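Local coordinates for protein exodeoxyribonuclease (Neisseria meningitidis, PDB 4B5F) that probably cleaves DNA at abasic sites and trims it from 3' ends as a magnesium- or manganese-dependent repair nuclease of the AP/ExoA family, at residues 73-78 with 98-103; 136-141 with 186-191. All coordinates share one frame; numbering follows the deposited sequence. Where two conformers were deposited one is given.

Contact 1 of 2, residues 73-78 with 98-103; sequences SKRKPD and CDFGRL. Unlike the reference sequence in segment 98-103: Gly101 (reference Asp).
Asp78 grips the end of strand 95-100 with its backbone and its carboxylate. Its amide N donates to Asp99 O (3.0 Å), with an N-H...O angle of 141°. Its side chain turns back over its own backbone, CG between the backbone N and the carbonyl carbon (chi1 47°), and OD2 thereby receives Gly101 N at 2.9 Å through its syn lone pair, in a nearly straight bond of 167°. The other oxygen, OD1, accepts from a water at 2.8 Å that also donates to Gly101 O, so the carboxylate holds Gly101 N directly and Gly101 O through the water. Gly101, where the reference sequence has Asp, follows Phe100 in a type II' beta turn closed by Leu103. This turn joins strands 95-100 and 103-109 as a beta hairpin, and the 73-78 loop links the two sheets of the DNase I-like fold beside it. Asp99 directs its carboxylate to Arg97, Ser104 and Asn79. The Phe100 ring fits into the bend of the loop: Ser73 OG, 3.3 Å from CE2, and Arg75 O lie at its edge, and Pro77 CB is 3.7 Å from CE2. Ser73 OG donates to Arg75 O at 2.8 Å, satisfying that carbonyl within the loop.

Contact 2 of 2, residues 136-141 with 186-191; sequences AMKNEG and LGWTDM
Lys138 and Met137, on the last turn of helix 117-139, meet Leu186, Gly187 and Trp188 where the chain leaves helix 173-185. The main contact is aliphatic chain against backbone carbonyls. With CG anti to the backbone N (chi1 176°) and bends at chi2 and chi4, the Lys138 chain curls around Leu186 O. Its CG is 3.1 Å from that oxygen and its CE 3.5 Å, while CE also lies 3.8 Å from Gly187 O. NZ stays 4.1 Å from Leu186 O, so it is the methylenes of this lysine that do the touching. Gly187, with positive phi just after the helix, leaves room for CE alongside its backbone.

Further van der Waals contact is made with the Trp188 indole. Met137 CB stands at the ring edge, in its plane, in an apolar contact 4.0 Å from CZ2, whereas Lys138 CB approaches obliquely, 3.7 Å from NE1.

The polar link of the indole runs to the same helix: NE1 donates to Leu134 O, one turn back on helix 117-139, probably helping to fix the rotation of the ring.

Trp188 thus sits between helix 117-139 and the sheet, touching Ile144 and Val146 of strand 143-147 and Met224 of strand 217-225; Met137 also reaches Ile144, and Lys138 extends to Pro227 of helix 227-230.

How the contacts relate
Both contacts are partly buried and lie away from the predicted catalytic residues and the metal site; their centres are 19 Å apart, with nearest atoms about 6 Å apart and not touching. They reach the same sheet at different places, contact 1 at strand 95-100 and contact 2 at strands 143-147 and 217-225. Contact 1 joins a hairpin to the loop between the two sheets, and its exposed side is polar, with direct and water-bridged backbone bonds. Contact 2 brings the ends of two helices together over the sheet; van der Waals packing dominates across it, and the indole's hydrogen bond goes to a helix residue outside its segments. Arg97 connects their surroundings, pairing with Asp99 of contact 1 and Glu140 of segment 136-141.

Contact 1 of 2, residues 73-78 with 98-103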
loop_
_atom_site.group_PDB
_atom_site.type_symbol
_atom_site.label_atom_id
_atom_site.label_comp_id
_atom_site.label_asym_id
_atom_site.label_seq_id
_atom_site.Cartn_x
_atom_site.Cartn_y
_atom_site.Cartn_z
ATOM N N SER A 73 -6.301 -0.125 -13.510
ATOM C CA SER A 73 -7.473 -0.992 -13.485
ATOM C C SER A 73 -7.970 -1.299 -14.892
ATOM O O SER A 73 -8.069 -0.406 -15.727
ATOM C CB SER A 73 -8.591 -0.342 -12.671
ATOM O OG SER A 73 -8.956 0.913 -13.222
ATOM N N LYS A 74 -8.283 -2.563 -15.150
ATOM C CA LYS A 74 -8.834 -2.955 -16.441
ATOM C C LYS A 74 -10.143 -2.222 -16.713
ATOM O O LYS A 74 -10.407 -1.796 -17.837
ATOM C CB LYS A 74 -9.060 -4.467 -16.494
ATOM C CG LYS A 74 -7.785 -5.290 -16.417
ATOM C CD LYS A 74 -8.074 -6.769 -16.611
ATOM C CE LYS A 74 -6.790 -7.582 -16.665
ATOM N NZ LYS A 74 -7.058 -9.010 -16.990
ATOM N N ARG A 75 -10.957 -2.076 -15.672
ATOM C CA ARG A 75 -12.244 -1.401 -15.781
ATOM C C ARG A 75 -12.092 0.107 -15.601
ATOM O O ARG A 75 -11.245 0.567 -14.836
ATOM C CB ARG A 75 -13.219 -1.963 -14.741
ATOM C CG ARG A 75 -14.571 -1.271 -14.696
ATOM C CD ARG A 75 -15.481 -1.926 -13.667
ATOM N NE ARG A 75 -16.760 -1.234 -13.539
ATOM C CZ ARG A 75 -17.738 -1.616 -12.725
ATOM N NH1 ARG A 75 -17.587 -2.692 -11.964
ATOM N NH2 ARG A 75 -18.868 -0.925 -12.671
ATOM N N LYS A 76 -12.919 0.871 -16.307
ATOM C CA LYS A 76 -12.899 2.325 -16.193
ATOM C C LYS A 76 -13.658 2.764 -14.947
ATOM O O LYS A 76 -14.842 2.464 -14.797
ATOM C CB LYS A 76 -13.513 2.969 -17.439
ATOM C CG LYS A 76 -13.521 4.492 -17.414
ATOM C CD LYS A 76 -14.229 5.061 -18.634
ATOM C CE LYS A 76 -14.319 6.579 -18.574
ATOM N NZ LYS A 76 -12.975 7.224 -18.581
ATOM N N PRO A 77 -12.975 3.475 -14.039
ATOM C CA PRO A 77 -13.633 3.975 -12.829
ATOM C C PRO A 77 -14.673 5.037 -13.170
ATOM O O PRO A 77 -14.465 5.822 -14.095
ATOM C CB PRO A 77 -12.481 4.595 -12.033
ATOM C CG PRO A 77 -11.454 4.938 -13.058
ATOM C CD PRO A 77 -11.557 3.868 -14.104
ATOM N N ASP A 78 -15.783 5.055 -12.439
ATOM C CA ASP A 78 -16.811 6.063 -12.661
ATOM C C ASP A 78 -16.537 7.326 -11.851
ATOM O O ASP A 78 -17.315 8.275 -11.888
ATOM C CB ASP A 78 -18.206 5.511 -12.347
ATOM C CG ASP A 78 -18.258 4.763 -11.032
ATOM O OD1 ASP A 78 -18.327 5.419 -9.971
ATOM O OD2 ASP A 78 -18.232 3.514 -11.059
ATOM N N CYS A 98 -10.052 5.318 -6.500
ATOM C CA CYS A 98 -10.839 5.046 -7.696
ATOM C C CYS A 98 -12.107 4.286 -7.328
ATOM O O CYS A 98 -12.063 3.332 -6.555
ATOM C CB CYS A 98 -10.018 4.255 -8.717
ATOM S SG CYS A 98 -8.650 5.183 -9.459
ATOM N N ASP A 99 -13.237 4.717 -7.875
ATOM C CA ASP A 99 -14.516 4.082 -7.580
ATOM C C ASP A 99 -15.004 3.240 -8.753
ATOM O O ASP A 99 -15.078 3.717 -9.886
ATOM C CB ASP A 99 -15.566 5.133 -7.215
ATOM C CG ASP A 99 -15.170 5.957 -6.003
ATOM O OD1 ASP A 99 -14.456 5.428 -5.128
ATOM O OD2 ASP A 99 -15.573 7.136 -5.926
ATOM N N PHE A 100 -15.332 1.983 -8.471
ATOM C CA PHE A 100 -15.850 1.068 -9.478
ATOM C C PHE A 100 -17.190 0.514 -9.014
ATOM O O PHE A 100 -17.253 -0.559 -8.415
ATOM C CB PHE A 100 -14.871 -0.084 -9.713
ATOM C CG PHE A 100 -13.461 0.361 -9.979
ATOM C CD1 PHE A 100 -12.569 0.536 -8.936
ATOM C CD2 PHE A 100 -13.028 0.598 -11.273
ATOM C CE1 PHE A 100 -11.269 0.942 -9.176
ATOM C CE2 PHE A 100 -11.730 1.004 -11.520
ATOM C CZ PHE A 100 -10.850 1.176 -10.470
ATOM N N GLY A 101 -18.262 1.251 -9.286
ATOM C CA GLY A 101 -19.584 0.854 -8.841
ATOM C C GLY A 101 -19.671 0.801 -7.328
ATOM O O GLY A 101 -19.481 1.812 -6.652
ATOM N N ARG A 102 -19.948 -0.384 -6.793
ATOM C CA ARG A 102 -20.065 -0.563 -5.350
ATOM C C ARG A 102 -18.697 -0.694 -4.684
ATOM O O ARG A 102 -18.597 -0.754 -3.458
ATOM C CB ARG A 102 -20.917 -1.793 -5.030
ATOM C CG ARG A 102 -20.341 -3.097 -5.551
ATOM C CD ARG A 102 -21.211 -4.280 -5.162
ATOM N NE ARG A 102 -20.694 -5.538 -5.693
ATOM C CZ ARG A 102 -21.234 -6.729 -5.455
ATOM N NH1 ARG A 102 -22.312 -6.829 -4.689
ATOM N NH2 ARG A 102 -20.695 -7.820 -5.982
ATOM N N LEU A 103 -17.647 -0.734 -5.496
ATOM C CA LEU A 103 -16.294 -0.920 -4.984
ATOM C C LEU A 103 -15.461 0.354 -5.072
ATOM O O LEU A 103 -15.668 1.186 -5.954
ATOM C CB LEU A 103 -15.589 -2.049 -5.739
ATOM C CG LEU A 103 -14.126 -2.306 -5.364
ATOM C CD1 LEU A 103 -14.004 -2.686 -3.893
ATOM C CD2 LEU A 103 -13.522 -3.381 -6.253
HETATM O O HOH W 1 -19.019 4.547 -7.389
#

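Contact 2 of 2, residues 136-141 with 186-191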
loop_
_atom_site.group_PDB
_atom_site.type_symbol
_atom_site.label_atom_id
_atom_site.label_comp_id
_atom_site.label_asym_id
_atom_site.label_seq_id
_atom_site.Cartn_x
_atom_site.Cartn_y
_atom_site.Cartn_z
ATOM N N ALA A 136 -14.738 7.554 8.201
ATOM C CA ALA A 136 -15.764 7.989 7.260
ATOM C C ALA A 136 -16.017 6.931 6.188
ATOM O O ALA A 136 -17.159 6.539 5.949
ATOM C CB ALA A 136 -15.365 9.311 6.621
ATOM N N MET A 137 -14.947 6.474 5.545
ATOM C CA MET A 137 -15.057 5.443 4.519
ATOM C C MET A 137 -15.705 4.179 5.073
ATOM O O MET A 137 -16.517 3.541 4.403
ATOM C CB MET A 137 -13.686 5.115 3.927
ATOM C CG MET A 137 -13.154 6.175 2.978
ATOM S SD MET A 137 -11.591 5.692 2.225
ATOM C CE MET A 137 -10.536 5.595 3.667
ATOM N N LYS A 138 -15.339 3.822 6.299
ATOM C CA LYS A 138 -15.929 2.666 6.961
ATOM C C LYS A 138 -17.434 2.857 7.105
ATOM O O LYS A 138 -18.210 1.915 6.942
ATOM C CB LYS A 138 -15.289 2.449 8.332
ATOM C CG LYS A 138 -15.905 1.313 9.128
ATOM C CD LYS A 138 -15.798 -0.006 8.381
ATOM C CE LYS A 138 -16.391 -1.145 9.194
ATOM N NZ LYS A 138 -17.825 -0.908 9.513
ATOM N N ASN A 139 -17.839 4.088 7.404
ATOM C CA ASN A 139 -19.252 4.408 7.581
ATOM C C ASN A 139 -20.023 4.485 6.265
ATOM O O ASN A 139 -21.253 4.455 6.259
ATOM C CB ASN A 139 -19.415 5.707 8.374
ATOM C CG ASN A 139 -18.994 5.560 9.824
ATOM O OD1 ASN A 139 -18.367 4.571 10.203
ATOM N ND2 ASN A 139 -19.337 6.547 10.643
ATOM N N GLU A 140 -19.301 4.582 5.153
ATOM C CA GLU A 140 -19.934 4.587 3.837
ATOM C C GLU A 140 -20.708 3.294 3.606
ATOM O O GLU A 140 -21.663 3.259 2.831
ATOM C CB GLU A 140 -18.896 4.779 2.727
ATOM C CG GLU A 140 -18.268 6.163 2.683
ATOM C CD GLU A 140 -17.421 6.377 1.442
ATOM O OE1 GLU A 140 -17.361 5.460 0.596
ATOM O OE2 GLU A 140 -16.819 7.463 1.309
ATOM N N GLY A 141 -20.284 2.229 4.279
ATOM C CA GLY A 141 -20.949 0.944 4.181
ATOM C C GLY A 141 -20.688 0.227 2.872
ATOM O O GLY A 141 -21.154 -0.893 2.666
ATOM N N LEU A 186 -12.320 1.090 14.422
ATOM C CA LEU A 186 -13.000 1.477 13.190
ATOM C C LEU A 186 -13.632 0.277 12.487
ATOM O O LEU A 186 -14.634 0.417 11.790
ATOM C CB LEU A 186 -12.048 2.216 12.246
ATOM C CG LEU A 186 -11.510 3.550 12.767
ATOM C CD1 LEU A 186 -10.793 4.307 11.660
ATOM C CD2 LEU A 186 -12.640 4.390 13.347
ATOM N N GLY A 187 -13.041 -0.898 12.671
ATOM C CA GLY A 187 -13.615 -2.125 12.150
ATOM C C GLY A 187 -13.026 -2.607 10.836
ATOM O O GLY A 187 -13.605 -3.465 10.173
ATOM N N TRP A 188 -11.876 -2.060 10.455
ATOM C CA TRP A 188 -11.210 -2.490 9.230
ATOM C C TRP A 188 -10.568 -3.862 9.409
ATOM O O TRP A 188 -10.229 -4.256 10.524
ATOM C CB TRP A 188 -10.166 -1.462 8.792
ATOM C CG TRP A 188 -10.765 -0.211 8.230
ATOM C CD1 TRP A 188 -11.155 0.897 8.924
ATOM C CD2 TRP A 188 -11.046 0.062 6.851
ATOM N NE1 TRP A 188 -11.663 1.842 8.064
ATOM C CE2 TRP A 188 -11.606 1.353 6.786
ATOM C CE3 TRP A 188 -10.879 -0.661 5.667
ATOM C CZ2 TRP A 188 -11.999 1.938 5.583
ATOM C CZ3 TRP A 188 -11.271 -0.080 4.474
ATOM C CH2 TRP A 188 -11.824 1.206 4.442
ATOM N N THR A 189 -10.405 -4.587 8.306
ATOM C CA THR A 189 -9.819 -5.923 8.352
ATOM C C THR A 189 -8.438 -5.975 7.703
ATOM O O THR A 189 -8.286 -5.678 6.519
ATOM C CB THR A 189 -10.729 -6.972 7.675
ATOM O OG1 THR A 189 -11.907 -7.170 8.465
ATOM C CG2 THR A 189 -10.001 -8.301 7.536
ATOM N N ASP A 190 -7.435 -6.347 8.493
ATOM C CA ASP A 190 -6.105 -6.628 7.971
ATOM C C ASP A 190 -6.209 -7.926 7.182
ATOM O O ASP A 190 -6.131 -9.013 7.752
ATOM C CB ASP A 190 -5.110 -6.782 9.124
ATOM C CG ASP A 190 -3.672 -6.925 8.651
ATOM O OD1 ASP A 190 -3.451 -7.302 7.480
ATOM O OD2 ASP A 190 -2.757 -6.665 9.462
ATOM N N MET A 191 -6.395 -7.805 5.872
ATOM C CA MET A 191 -6.743 -8.950 5.035
ATOM C C MET A 191 -5.785 -10.131 5.177
ATOM O O MET A 191 -6.219 -11.270 5.327
ATOM C CB MET A 191 -6.860 -8.537 3.566
ATOM C CG MET A 191 -7.780 -9.431 2.743
ATOM S SD MET A 191 -9.479 -9.442 3.359
ATOM C CE MET A 191 -9.450 -10.858 4.457
#